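PDB 4QQR: bifunctional dTDP-4-dehydrorhamnose 3,5-epimerase/dTDP-4-dehydrorhamnose reductase from Arabidopsis thaliana, which epimerises and then reduces dTDP-4-keto-6-deoxyglucose with NADPH to form dTDP-L-rhamnose, and also makes UDP-L-rhamnose from the corresponding UDP sugar. Local coordinates for residues A[59-64]-A[104-109]; A[85-90]-A[141-146]; A[96-101]-A[156-161]; A[197-202]-A[284-289]; A[201-206]-A[221-226]. All blocks are in the same frame, centred on the assembly; numbering follows the deposited sequence.

Contact 1. Residues A[59-64]-A[104-109]; sequences VKPSHV and KGLVLI
Val64 and Leu108 form a parallel beta bridge between strands 63-66 and 107-113, neighbours in the central sheet of the Rossmann fold; helix 80-103 joins them as a beta-alpha-beta crossover. The backbone of Val64 is gripped from both ends: its N gives a hydrogen bond to Val107 O at 3.0 Å, and its O receives one from Ile109 N at 2.9 Å. Leu108 CA adds a C-H contact to the same Val64 O at 3.3 Å. On the face of the sheet that carries Val64 and Leu108, the two side chains meet branch to branch, Val64 CG1 against Leu108 CD1 at 3.8 Å. Leu108 reaches back to Val64 because its CG lies opposite the backbone N (chi1 162°). Helix 80-103 covers this face through Leu97, Ala98 and Cys101. Ahead of the paired residues the chains diverge. Leu106 packs there, its CD1 against the carbonyl oxygens of Pro61 and Ser62 and its CD2 at 4.2 Å from Pro61 CG, while a water bridges Ser62 O and Val107 N. His63, on the other face, is hydrogen-bonded at ND1 to Ser62 OG, 2.7 Å away and in the ring plane. The Ile109 side chain is about 4 Å from that of Tyr111, which probably binds NADPH. Backbone polarity is thus met by strand pairing inside and by water where the strands part, and on the Val64 and Leu108 face aliphatic groups meet helix 80-103.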
# COMPACT_ATOMS: atom_id res chain seq x y z
N VAL A 59 7.37 -26.73 8.01
CA VAL A 59 7.66 -27.26 6.67
C VAL A 59 9.15 -27.22 6.31
O VAL A 59 9.63 -28.04 5.51
CB VAL A 59 6.87 -26.50 5.58
CG1 VAL A 59 7.14 -27.06 4.18
CG2 VAL A 59 5.40 -26.56 5.88
N LYS A 60 9.87 -26.28 6.92
CA LYS A 60 11.26 -26.02 6.58
C LYS A 60 11.45 -25.95 5.06
O LYS A 60 12.27 -26.69 4.49
CB LYS A 60 12.16 -27.10 7.20
CG LYS A 60 12.07 -27.19 8.71
CD LYS A 60 12.29 -28.63 9.20
CE LYS A 60 11.42 -28.95 10.43
NZ LYS A 60 12.22 -29.37 11.61
N PRO A 61 10.70 -25.06 4.40
CA PRO A 61 10.66 -25.07 2.93
C PRO A 61 11.95 -24.55 2.33
O PRO A 61 12.68 -23.83 3.01
CB PRO A 61 9.53 -24.08 2.60
CG PRO A 61 9.61 -23.09 3.74
CD PRO A 61 9.99 -23.90 4.96
N SER A 62 12.24 -24.91 1.09
CA SER A 62 13.38 -24.35 0.39
C SER A 62 12.96 -23.08 -0.36
O SER A 62 13.79 -22.18 -0.60
CB SER A 62 13.98 -25.37 -0.59
OG SER A 62 13.06 -25.66 -1.63
N HIS A 63 11.69 -23.03 -0.75
CA HIS A 63 11.11 -21.88 -1.47
C HIS A 63 9.64 -21.77 -1.08
O HIS A 63 9.06 -22.72 -0.56
CB HIS A 63 11.22 -22.03 -3.00
CG HIS A 63 12.59 -22.36 -3.52
ND1 HIS A 63 13.23 -23.55 -3.25
CD2 HIS A 63 13.43 -21.65 -4.32
CE1 HIS A 63 14.41 -23.56 -3.85
NE2 HIS A 63 14.56 -22.42 -4.50
N VAL A 64 9.03 -20.60 -1.34
CA VAL A 64 7.65 -20.30 -0.95
C VAL A 64 6.88 -19.73 -2.14
O VAL A 64 7.41 -18.94 -2.90
CB VAL A 64 7.58 -19.27 0.24
CG1 VAL A 64 6.14 -18.83 0.52
CG2 VAL A 64 8.23 -19.83 1.49
N LYS A 104 14.17 -14.80 6.55
CA LYS A 104 14.66 -16.18 6.56
C LYS A 104 15.49 -16.57 5.34
O LYS A 104 15.90 -17.73 5.22
CB LYS A 104 13.51 -17.18 6.80
CG LYS A 104 12.87 -17.03 8.17
CD LYS A 104 12.44 -18.37 8.73
CE LYS A 104 12.10 -18.29 10.23
NZ LYS A 104 11.79 -19.64 10.82
N GLY A 105 15.75 -15.61 4.46
CA GLY A 105 16.51 -15.88 3.26
C GLY A 105 15.74 -16.62 2.18
O GLY A 105 16.29 -17.02 1.17
N LEU A 106 14.44 -16.79 2.40
CA LEU A 106 13.59 -17.59 1.51
C LEU A 106 13.08 -16.79 0.30
O LEU A 106 12.52 -15.68 0.44
CB LEU A 106 12.41 -18.19 2.28
CG LEU A 106 12.34 -19.65 2.79
CD1 LEU A 106 13.59 -20.48 2.46
CD2 LEU A 106 12.00 -19.71 4.30
N VAL A 107 13.27 -17.36 -0.89
CA VAL A 107 12.67 -16.84 -2.13
C VAL A 107 11.15 -17.06 -2.16
O VAL A 107 10.63 -18.13 -1.84
CB VAL A 107 13.30 -17.46 -3.38
CG1 VAL A 107 12.57 -16.97 -4.63
CG2 VAL A 107 14.79 -17.11 -3.46
N LEU A 108 10.45 -16.01 -2.53
CA LEU A 108 9.01 -16.02 -2.56
C LEU A 108 8.56 -15.72 -3.99
O LEU A 108 8.84 -14.67 -4.54
CB LEU A 108 8.49 -14.95 -1.60
CG LEU A 108 7.05 -14.51 -1.80
CD1 LEU A 108 6.15 -15.71 -1.57
CD2 LEU A 108 6.74 -13.39 -0.85
N ILE A 109 7.87 -16.68 -4.58
CA ILE A 109 7.27 -16.49 -5.90
C ILE A 109 5.89 -15.91 -5.70
O ILE A 109 4.98 -16.60 -5.25
CB ILE A 109 7.16 -17.81 -6.64
CG1 ILE A 109 8.55 -18.45 -6.79
CG2 ILE A 109 6.49 -17.59 -7.98
CD1 ILE A 109 9.54 -17.64 -7.64
O HOH W 1 15.10 -19.75 -1.19

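Contact 2. Residues A[85-90]-A[141-146]; sequences ETIRTN and GSFYSK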
# COMPACT_ATOMS: atom_id res chain seq x y z
N GLU A 85 -11.32 -6.45 2.82
CA GLU A 85 -10.97 -7.86 2.74
C GLU A 85 -9.77 -8.08 1.83
O GLU A 85 -8.93 -8.92 2.11
CB GLU A 85 -12.18 -8.71 2.32
N THR A 86 -9.65 -7.32 0.75
CA THR A 86 -8.50 -7.51 -0.13
C THR A 86 -7.24 -6.84 0.45
O THR A 86 -6.11 -7.26 0.16
CB THR A 86 -8.76 -6.98 -1.55
OG1 THR A 86 -10.16 -7.06 -1.84
CG2 THR A 86 -7.98 -7.80 -2.57
N ILE A 87 -7.44 -5.81 1.25
CA ILE A 87 -6.33 -5.11 1.87
C ILE A 87 -5.66 -5.98 2.93
O ILE A 87 -4.45 -5.97 3.08
CB ILE A 87 -6.77 -3.78 2.51
CG1 ILE A 87 -7.11 -2.75 1.43
CG2 ILE A 87 -5.69 -3.25 3.43
CD1 ILE A 87 -7.69 -1.47 1.97
N ARG A 88 -6.48 -6.74 3.65
CA ARG A 88 -5.99 -7.60 4.71
C ARG A 88 -5.15 -8.76 4.17
O ARG A 88 -4.14 -9.12 4.75
CB ARG A 88 -7.15 -8.13 5.55
CG ARG A 88 -6.73 -9.11 6.63
CD ARG A 88 -7.89 -10.01 7.03
NE ARG A 88 -9.16 -9.54 6.48
CZ ARG A 88 -10.30 -9.49 7.15
NH1 ARG A 88 -10.35 -9.90 8.41
NH2 ARG A 88 -11.40 -9.05 6.56
N THR A 89 -5.59 -9.33 3.06
CA THR A 89 -4.90 -10.46 2.47
C THR A 89 -3.89 -10.08 1.38
O THR A 89 -2.80 -10.64 1.35
CB THR A 89 -5.87 -11.59 2.00
OG1 THR A 89 -5.22 -12.40 1.01
CG2 THR A 89 -7.10 -11.04 1.40
N ASN A 90 -4.24 -9.15 0.49
CA ASN A 90 -3.37 -8.86 -0.66
C ASN A 90 -2.34 -7.77 -0.37
O ASN A 90 -1.33 -7.66 -1.06
CB ASN A 90 -4.19 -8.45 -1.89
CG ASN A 90 -4.98 -9.60 -2.48
OD1 ASN A 90 -5.30 -10.58 -1.80
ND2 ASN A 90 -5.28 -9.50 -3.77
N GLY A 141 -7.24 3.73 -11.89
CA GLY A 141 -8.47 4.38 -11.49
C GLY A 141 -9.13 3.52 -10.43
O GLY A 141 -9.33 3.96 -9.30
N SER A 142 -9.45 2.28 -10.80
CA SER A 142 -10.23 1.40 -9.91
C SER A 142 -9.44 0.93 -8.67
O SER A 142 -8.21 0.86 -8.69
CB SER A 142 -10.80 0.20 -10.69
OG SER A 142 -9.90 -0.91 -10.70
N PHE A 143 -10.17 0.63 -7.61
CA PHE A 143 -9.57 0.19 -6.34
C PHE A 143 -8.63 -1.01 -6.48
O PHE A 143 -7.48 -0.97 -6.03
CB PHE A 143 -10.66 -0.15 -5.32
CG PHE A 143 -10.14 -0.90 -4.12
CD1 PHE A 143 -9.54 -0.21 -3.06
CD2 PHE A 143 -10.24 -2.30 -4.05
CE1 PHE A 143 -9.06 -0.90 -1.96
CE2 PHE A 143 -9.77 -2.99 -2.95
CZ PHE A 143 -9.18 -2.29 -1.90
N TYR A 144 -9.13 -2.08 -7.09
CA TYR A 144 -8.33 -3.27 -7.25
C TYR A 144 -7.01 -2.92 -7.93
O TYR A 144 -5.94 -3.32 -7.48
CB TYR A 144 -9.09 -4.35 -8.04
CG TYR A 144 -8.37 -5.68 -7.99
CD1 TYR A 144 -8.34 -6.41 -6.81
CD2 TYR A 144 -7.68 -6.17 -9.09
CE1 TYR A 144 -7.67 -7.60 -6.73
CE2 TYR A 144 -7.00 -7.36 -9.02
CZ TYR A 144 -6.99 -8.07 -7.84
OH TYR A 144 -6.32 -9.28 -7.74
N SER A 145 -7.10 -2.14 -9.00
CA SER A 145 -5.94 -1.75 -9.80
C SER A 145 -4.91 -0.92 -9.03
O SER A 145 -3.71 -1.15 -9.12
CB SER A 145 -6.41 -0.97 -11.02
OG SER A 145 -5.64 -1.37 -12.12
N LYS A 146 -5.40 0.07 -8.29
CA LYS A 146 -4.51 0.94 -7.53
C LYS A 146 -3.83 0.11 -6.44
O LYS A 146 -2.63 0.24 -6.20
CB LYS A 146 -5.31 2.10 -6.93
CG LYS A 146 -4.51 3.37 -6.72
CD LYS A 146 -5.38 4.48 -6.13
CE LYS A 146 -6.79 4.48 -6.76
NZ LYS A 146 -7.15 5.79 -7.34
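Ile87 meets the rim of the Phe143 ring, its CG1 lying in the plane of the ring 3.9 Å from CZ; this is the closest packing between the two helical segments. Phe143 is carried across by a first torsion that sets its CG opposite the backbone N (chi1 167°), and the two side chains cross at about a right angle. Thr86 works between both aromatic residues: its CG2 comes to the edge of the Tyr144 ring, 4.2 Å from CE1, while its OG1 lies near Phe143 CE2 with its hydrogen bond made to His82 O, within its own helix. Beyond these edges the contact is slack. No hydrogen bond links the segments, and the nearest CA atoms, those of Thr86 and Tyr144, are 8.3 Å apart. The solvent side is the start of the second helix, where exposed Ser142 is the N-cap and its OG accepts a weak, 3.5 Å bond from Ser145 N. Tyr144 opens a Tyr-X-X-X-Lys sequence, the signature of short-chain dehydrogenases/reductases, and its side chain is about 4 Å from that of Val70, a probable NADPH-binding residue. Trp78 meets the Phe143 ring, and the second subunit closes over the pair, its Tyr158 on Ile87 and its Asn157 on Phe143, so the junction of helices 80-103 and 143-155 faces the dimer interface.

Contact 3. Residues A[96-101]-A[156-161]; sequences TLADIC and KNYENV. With ZN (zinc ion), chain D.
Ala98 on helix 80-103 faces Val161, CA to CA 6.7 Å, where a type I turn from Tyr158 to Val161, closed by Val161 N to Tyr158 O, leads into strand 161-166. Ala98 CB lies over one face of the Tyr158 ring as a CH-pi contact, 4.0 Å from the centroid, and also packs on Val161 CG2 at 3.8 Å. Asp99 OD2 sits in the ring plane at the edge, 3.9 Å from Tyr158 CE1, with carboxylate and ring 74° apart. Asn160, its CG held between backbone N and carbonyl carbon (chi1 67°), lays ND2 beside Cys101 CB and donates to Leu106 O. Outward, Glu159 OE2 binds a zinc ion at 2.5 Å together with Glu80 of the second subunit. Asp99 forms salt bridges with Arg49 and with Arg88 of the second subunit. Ala98, Tyr158 and Val161 thus pack next to carboxylates of Asp99 and Glu159 that reach partners on the second subunit, which probably helps hold the dimer together.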
# COMPACT_ATOMS: atom_id res chain seq x y z
N THR A 96 3.41 -9.08 4.87
CA THR A 96 3.84 -9.89 6.02
C THR A 96 4.58 -11.15 5.58
O THR A 96 5.64 -11.49 6.14
CB THR A 96 2.67 -10.29 6.95
OG1 THR A 96 2.23 -9.13 7.66
CG2 THR A 96 3.12 -11.32 7.96
N LEU A 97 4.04 -11.83 4.57
CA LEU A 97 4.68 -13.03 4.01
C LEU A 97 6.04 -12.71 3.39
O LEU A 97 7.01 -13.42 3.63
CB LEU A 97 3.77 -13.74 3.00
CG LEU A 97 4.35 -14.98 2.32
CD1 LEU A 97 4.53 -16.14 3.27
CD2 LEU A 97 3.49 -15.41 1.18
N ALA A 98 6.12 -11.64 2.61
CA ALA A 98 7.39 -11.23 2.00
C ALA A 98 8.47 -10.96 3.05
O ALA A 98 9.63 -11.28 2.86
CB ALA A 98 7.18 -10.00 1.15
N ASP A 99 8.04 -10.37 4.16
CA ASP A 99 8.92 -9.94 5.24
C ASP A 99 9.59 -11.12 5.90
O ASP A 99 10.81 -11.19 6.02
CB ASP A 99 8.08 -9.18 6.27
CG ASP A 99 8.93 -8.40 7.24
OD1 ASP A 99 9.21 -8.91 8.34
OD2 ASP A 99 9.32 -7.27 6.88
N ILE A 100 8.74 -12.05 6.34
CA ILE A 100 9.16 -13.27 6.99
C ILE A 100 10.08 -14.10 6.07
O ILE A 100 11.10 -14.63 6.52
CB ILE A 100 7.92 -14.07 7.45
CG1 ILE A 100 7.17 -13.30 8.54
CG2 ILE A 100 8.30 -15.47 7.93
CD1 ILE A 100 5.82 -13.90 8.90
N CYS A 101 9.73 -14.19 4.79
CA CYS A 101 10.59 -14.89 3.85
C CYS A 101 11.95 -14.17 3.70
O CYS A 101 13.00 -14.81 3.64
CB CYS A 101 9.91 -15.06 2.49
SG CYS A 101 8.45 -16.14 2.47
N LYS A 156 9.00 -4.26 -4.47
CA LYS A 156 10.29 -3.91 -5.08
C LYS A 156 11.39 -3.78 -4.02
O LYS A 156 12.58 -3.92 -4.34
CB LYS A 156 10.22 -2.56 -5.85
CG LYS A 156 9.63 -2.59 -7.27
CD LYS A 156 9.75 -1.19 -7.90
CE LYS A 156 9.15 -1.08 -9.30
NZ LYS A 156 10.19 -1.19 -10.39
N ASN A 157 10.99 -3.50 -2.78
CA ASN A 157 11.94 -3.33 -1.69
C ASN A 157 12.37 -4.64 -1.04
O ASN A 157 13.30 -4.65 -0.23
CB ASN A 157 11.38 -2.40 -0.61
CG ASN A 157 10.97 -1.04 -1.16
OD1 ASN A 157 11.81 -0.26 -1.60
ND2 ASN A 157 9.67 -0.74 -1.10
N TYR A 158 11.69 -5.74 -1.39
CA TYR A 158 12.07 -7.08 -0.89
C TYR A 158 12.84 -7.86 -1.95
O TYR A 158 12.25 -8.47 -2.82
CB TYR A 158 10.84 -7.90 -0.47
CG TYR A 158 10.03 -7.26 0.62
CD1 TYR A 158 10.14 -7.69 1.94
CD2 TYR A 158 9.17 -6.21 0.34
CE1 TYR A 158 9.40 -7.09 2.94
CE2 TYR A 158 8.43 -5.60 1.33
CZ TYR A 158 8.54 -6.05 2.63
OH TYR A 158 7.80 -5.44 3.62
N GLU A 159 14.16 -7.87 -1.83
CA GLU A 159 15.03 -8.46 -2.84
C GLU A 159 14.86 -9.96 -3.04
O GLU A 159 15.45 -10.53 -3.97
CB GLU A 159 16.49 -8.19 -2.48
CG GLU A 159 17.09 -9.25 -1.59
CD GLU A 159 18.00 -8.69 -0.52
OE1 GLU A 159 18.86 -7.83 -0.84
OE2 GLU A 159 17.84 -9.11 0.65
N ASN A 160 14.10 -10.60 -2.17
CA ASN A 160 13.91 -12.05 -2.23
C ASN A 160 12.62 -12.44 -2.97
O ASN A 160 12.35 -13.61 -3.21
CB ASN A 160 13.84 -12.59 -0.81
CG ASN A 160 12.59 -12.12 -0.09
OD1 ASN A 160 12.22 -10.94 -0.17
ND2 ASN A 160 11.90 -13.05 0.57
N VAL A 161 11.81 -11.44 -3.29
CA VAL A 161 10.51 -11.66 -3.87
C VAL A 161 10.59 -11.59 -5.39
O VAL A 161 11.27 -10.74 -5.97
CB VAL A 161 9.51 -10.61 -3.35
CG1 VAL A 161 8.17 -10.70 -4.07
CG2 VAL A 161 9.32 -10.78 -1.88
ZN ZN D . 19.52 -7.74 1.90

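Contact 4. Residues A[197-202]-A[284-289]; sequences MTILDE and ESLIKF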
# COMPACT_ATOMS: atom_id res chain seq x y z
N MET A 197 -1.67 -12.28 -22.74
CA MET A 197 -2.38 -13.30 -21.96
C MET A 197 -1.41 -14.35 -21.49
O MET A 197 -0.32 -14.51 -22.05
CB MET A 197 -3.50 -13.96 -22.79
CG MET A 197 -4.44 -13.00 -23.54
SD MET A 197 -6.06 -13.73 -23.86
CE MET A 197 -6.93 -12.33 -24.57
N THR A 198 -1.82 -15.09 -20.46
CA THR A 198 -0.97 -16.07 -19.81
C THR A 198 -1.49 -17.49 -20.05
O THR A 198 -2.61 -17.81 -19.67
CB THR A 198 -0.90 -15.80 -18.28
OG1 THR A 198 -0.44 -14.46 -18.04
CG2 THR A 198 0.02 -16.77 -17.58
N ILE A 199 -0.69 -18.35 -20.67
CA ILE A 199 -1.08 -19.76 -20.79
C ILE A 199 -0.57 -20.55 -19.60
O ILE A 199 0.59 -20.97 -19.59
CB ILE A 199 -0.54 -20.41 -22.07
CG1 ILE A 199 -0.91 -19.59 -23.30
CG2 ILE A 199 -1.08 -21.82 -22.18
CD1 ILE A 199 -2.38 -19.41 -23.45
N LEU A 200 -1.42 -20.74 -18.60
CA LEU A 200 -0.99 -21.38 -17.34
C LEU A 200 -0.30 -22.73 -17.53
O LEU A 200 0.64 -23.05 -16.82
CB LEU A 200 -2.17 -21.55 -16.38
CG LEU A 200 -2.86 -20.28 -15.89
CD1 LEU A 200 -4.03 -20.63 -14.99
CD2 LEU A 200 -1.85 -19.35 -15.19
N ASP A 201 -0.77 -23.52 -18.49
CA ASP A 201 -0.21 -24.85 -18.75
C ASP A 201 1.26 -24.79 -19.15
O ASP A 201 2.03 -25.66 -18.77
CB ASP A 201 -1.01 -25.56 -19.85
CG ASP A 201 -2.40 -25.95 -19.40
OD1 ASP A 201 -2.63 -27.16 -19.23
OD2 ASP A 201 -3.24 -25.04 -19.20
N GLU A 202 1.63 -23.77 -19.93
CA GLU A 202 3.03 -23.55 -20.27
C GLU A 202 3.79 -22.75 -19.20
O GLU A 202 4.91 -23.10 -18.83
CB GLU A 202 3.16 -22.85 -21.62
CG GLU A 202 4.60 -22.56 -22.00
CD GLU A 202 4.71 -21.78 -23.30
OE1 GLU A 202 3.68 -21.23 -23.74
OE2 GLU A 202 5.82 -21.72 -23.89
N GLU A 284 0.75 -19.79 -30.93
CA GLU A 284 1.30 -21.14 -30.99
C GLU A 284 1.10 -21.87 -29.66
O GLU A 284 0.84 -23.07 -29.64
CB GLU A 284 2.76 -21.18 -31.47
CG GLU A 284 3.70 -20.09 -30.91
CD GLU A 284 5.20 -20.43 -31.04
OE1 GLU A 284 5.55 -21.27 -31.91
OE2 GLU A 284 6.03 -19.87 -30.27
N SER A 285 1.18 -21.13 -28.55
CA SER A 285 1.02 -21.71 -27.22
C SER A 285 -0.43 -22.12 -26.98
O SER A 285 -0.70 -23.18 -26.41
CB SER A 285 1.49 -20.74 -26.13
OG SER A 285 1.44 -21.32 -24.84
N LEU A 286 -1.36 -21.27 -27.41
CA LEU A 286 -2.78 -21.62 -27.45
C LEU A 286 -3.03 -22.90 -28.25
O LEU A 286 -3.69 -23.82 -27.75
CB LEU A 286 -3.61 -20.47 -28.04
CG LEU A 286 -3.91 -19.30 -27.10
CD1 LEU A 286 -4.34 -18.09 -27.89
CD2 LEU A 286 -4.99 -19.71 -26.13
N ILE A 287 -2.52 -22.98 -29.48
CA ILE A 287 -2.70 -24.17 -30.31
C ILE A 287 -2.18 -25.43 -29.64
O ILE A 287 -2.89 -26.44 -29.54
CB ILE A 287 -2.01 -24.04 -31.71
CG1 ILE A 287 -2.75 -23.04 -32.60
CG2 ILE A 287 -1.93 -25.39 -32.39
CD1 ILE A 287 -4.26 -23.19 -32.55
N LYS A 288 -0.94 -25.37 -29.17
CA LYS A 288 -0.23 -26.53 -28.67
C LYS A 288 -0.71 -27.00 -27.30
O LYS A 288 -0.78 -28.20 -27.04
CB LYS A 288 1.27 -26.26 -28.65
CG LYS A 288 2.05 -27.24 -27.80
CD LYS A 288 3.51 -26.88 -27.71
CE LYS A 288 4.30 -28.02 -27.06
NZ LYS A 288 4.02 -29.32 -27.75
N PHE A 289 -1.05 -26.06 -26.43
CA PHE A 289 -1.35 -26.41 -25.04
C PHE A 289 -2.83 -26.47 -24.76
O PHE A 289 -3.26 -27.18 -23.84
CB PHE A 289 -0.71 -25.43 -24.07
CG PHE A 289 0.78 -25.53 -23.99
CD1 PHE A 289 1.38 -26.47 -23.17
CD2 PHE A 289 1.57 -24.68 -24.75
CE1 PHE A 289 2.75 -26.56 -23.10
CE2 PHE A 289 2.95 -24.77 -24.68
CZ PHE A 289 3.54 -25.70 -23.87
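Phe289 has Glu202 CB over one face of its ring, a CH-pi contact 3.7 Å from the centroid, Lys288 CG over the opposite face, and Ser285 CA in plane at the edge. The planes of the Glu202 carboxylate and the ring are 21° apart. The extended chain of Glu202, with CG set opposite the backbone N (chi1 178°), carries OE1 to Ser285, whose OG donates a hydrogen bond to it. OE2 accepts from Met280 N, so both oxygens of this buried acid have donors. Next to the acid, Ile199 packs its CG1 against the Ser285 hydroxyl, its CD1 on Leu286 CD2 at 3.8 Å and its CG2 on Phe289 CB at 4.1 Å. A serine in place of Phe289 would probably open a gap against CB and CG of Glu202 and take away the ring on which Asp201 CB also rests. Asp201 brushes that ring obliquely, while its carboxylate accepts from Ser172 N. The contact presses the first turn of helix 200-212, with Ile199 at its N-cap position, onto helix 282-291 near the end of the chain; helix 23-34 packs against Leu200, and helix 229-239 meets Met197 and Ile287.

Contact 5. Residues A[201-206]-A[221-226]; sequences DELLPI and FTNPGV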
# COMPACT_ATOMS: atom_id res chain seq x y z
N ASP A 201 -0.77 -23.52 -18.49
CA ASP A 201 -0.21 -24.85 -18.75
C ASP A 201 1.26 -24.79 -19.15
O ASP A 201 2.03 -25.66 -18.77
CB ASP A 201 -1.01 -25.56 -19.85
CG ASP A 201 -2.40 -25.95 -19.40
OD1 ASP A 201 -2.63 -27.16 -19.23
OD2 ASP A 201 -3.24 -25.04 -19.20
N GLU A 202 1.63 -23.77 -19.93
CA GLU A 202 3.03 -23.55 -20.27
C GLU A 202 3.79 -22.75 -19.20
O GLU A 202 4.91 -23.10 -18.83
CB GLU A 202 3.16 -22.85 -21.62
CG GLU A 202 4.60 -22.56 -22.00
CD GLU A 202 4.71 -21.78 -23.30
OE1 GLU A 202 3.68 -21.23 -23.74
OE2 GLU A 202 5.82 -21.72 -23.89
N LEU A 203 3.16 -21.68 -18.70
CA LEU A 203 3.83 -20.70 -17.86
C LEU A 203 4.00 -21.14 -16.39
O LEU A 203 5.02 -20.82 -15.76
CB LEU A 203 3.13 -19.35 -17.93
CG LEU A 203 3.73 -18.28 -18.85
CD1 LEU A 203 5.23 -18.21 -18.64
CD2 LEU A 203 3.41 -18.58 -20.29
N LEU A 204 3.03 -21.87 -15.87
CA LEU A 204 3.15 -22.37 -14.50
C LEU A 204 4.34 -23.29 -14.27
O LEU A 204 5.04 -23.17 -13.27
CB LEU A 204 1.84 -23.00 -13.99
CG LEU A 204 0.80 -21.97 -13.59
CD1 LEU A 204 -0.35 -22.59 -12.80
CD2 LEU A 204 1.46 -20.86 -12.78
N PRO A 205 4.60 -24.22 -15.20
CA PRO A 205 5.86 -24.96 -15.04
C PRO A 205 7.10 -24.07 -14.97
O PRO A 205 7.95 -24.27 -14.10
CB PRO A 205 5.88 -25.86 -16.28
CG PRO A 205 4.43 -26.11 -16.53
CD PRO A 205 3.73 -24.83 -16.22
N ILE A 206 7.19 -23.08 -15.86
CA ILE A 206 8.29 -22.12 -15.89
C ILE A 206 8.47 -21.40 -14.56
O ILE A 206 9.58 -21.15 -14.11
CB ILE A 206 8.07 -21.08 -17.03
CG1 ILE A 206 8.42 -21.71 -18.40
CG2 ILE A 206 8.85 -19.77 -16.77
CD1 ILE A 206 7.86 -20.98 -19.60
N PHE A 221 4.65 -11.75 -17.12
CA PHE A 221 4.47 -13.21 -17.09
C PHE A 221 3.29 -13.64 -17.98
O PHE A 221 2.42 -14.41 -17.57
CB PHE A 221 4.29 -13.71 -15.63
CG PHE A 221 4.78 -15.12 -15.41
CD1 PHE A 221 6.10 -15.45 -15.62
CD2 PHE A 221 3.90 -16.12 -15.02
CE1 PHE A 221 6.55 -16.74 -15.43
CE2 PHE A 221 4.36 -17.41 -14.83
CZ PHE A 221 5.69 -17.71 -15.04
N THR A 222 3.27 -13.10 -19.19
CA THR A 222 2.29 -13.45 -20.19
C THR A 222 3.13 -13.97 -21.33
O THR A 222 4.33 -13.71 -21.37
CB THR A 222 1.49 -12.23 -20.63
OG1 THR A 222 2.37 -11.12 -20.80
CG2 THR A 222 0.48 -11.87 -19.58
N ASN A 223 2.52 -14.73 -22.23
CA ASN A 223 3.21 -15.22 -23.42
C ASN A 223 3.51 -14.05 -24.33
O ASN A 223 2.79 -13.06 -24.31
CB ASN A 223 2.36 -16.24 -24.16
CG ASN A 223 2.19 -17.51 -23.39
OD1 ASN A 223 1.41 -17.56 -22.45
ND2 ASN A 223 2.91 -18.55 -23.78
N PRO A 224 4.61 -14.15 -25.09
CA PRO A 224 4.94 -13.11 -26.08
C PRO A 224 3.80 -12.89 -27.07
O PRO A 224 3.10 -13.84 -27.40
CB PRO A 224 6.18 -13.67 -26.77
CG PRO A 224 6.85 -14.51 -25.72
CD PRO A 224 5.73 -15.09 -24.87
N GLY A 225 3.61 -11.65 -27.53
CA GLY A 225 2.56 -11.33 -28.47
C GLY A 225 1.19 -11.01 -27.87
O GLY A 225 1.01 -11.01 -26.64
N VAL A 226 0.21 -10.76 -28.74
CA VAL A 226 -1.16 -10.50 -28.31
C VAL A 226 -2.20 -11.29 -29.12
O VAL A 226 -1.99 -11.55 -30.30
CB VAL A 226 -1.48 -9.00 -28.41
CG1 VAL A 226 -0.72 -8.22 -27.34
CG2 VAL A 226 -1.14 -8.47 -29.81
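Phe221 swings its ring onto Leu203 by a first torsion that puts CG roughly opposite the backbone N (chi1 -151°), whereas Asn223, with CG beside its backbone N (chi1 -68°), directs its amide to Glu202 and Leu203. Leu203 CD1 stands over one face of the Phe221 ring, a CH-pi contact 3.9 Å from the centroid. Ile206, one helical turn on from Glu202, adds CG2 at 4.0 Å from Phe221 CE1, approaching obliquely. These residues tie helix 200-212 to the loop that leaves strand 217-220; the contact lies at the carboxyl end of that strand, an edge strand of the parallel Rossmann sheet, where the chain leaves it beside the helix that precedes it. The Phe221 side chain is about 5 Å from that of Tyr111, which probably binds NADPH. A glycine at Phe221 would probably leave Leu203 and Ile206 facing a gap beside the likely cofactor site. Past the ring, Asn223 lies alongside the Leu203 CD2 branch. Its ND2 gives Glu202 OE1 a weak, bent bond of 2.8 Å, with amide and carboxylate planes 44° apart; its stronger bond goes to Met280 O. The amide oxygen accepts from Ile199 N, fixing which end of the group faces the acid.

In the fold
All five contacts lie within the RmlD-type reductase fold built on a Rossmann sheet. Contacts 1, 2 and 3 interleave along the chain and all involve helix 80-103, either as the connection between paired strands (contact 1) or as a partner (contacts 2 and 3). Contacts 1 and 3 touch, centres 11 Å apart, joined by Leu106 O and Asn160 ND2; contacts 2 and 3, centres 19 Å apart, both reach the second subunit. Contacts 4 and 5 follow later, share Asp201 and Glu202 on helix 200-212, and have centres 7 Å apart. Contact 4 lies about 30 Å from contact 3, centre to centre, so the contacts that reach the second subunit lie apart from that between helices 200-212 and 282-291.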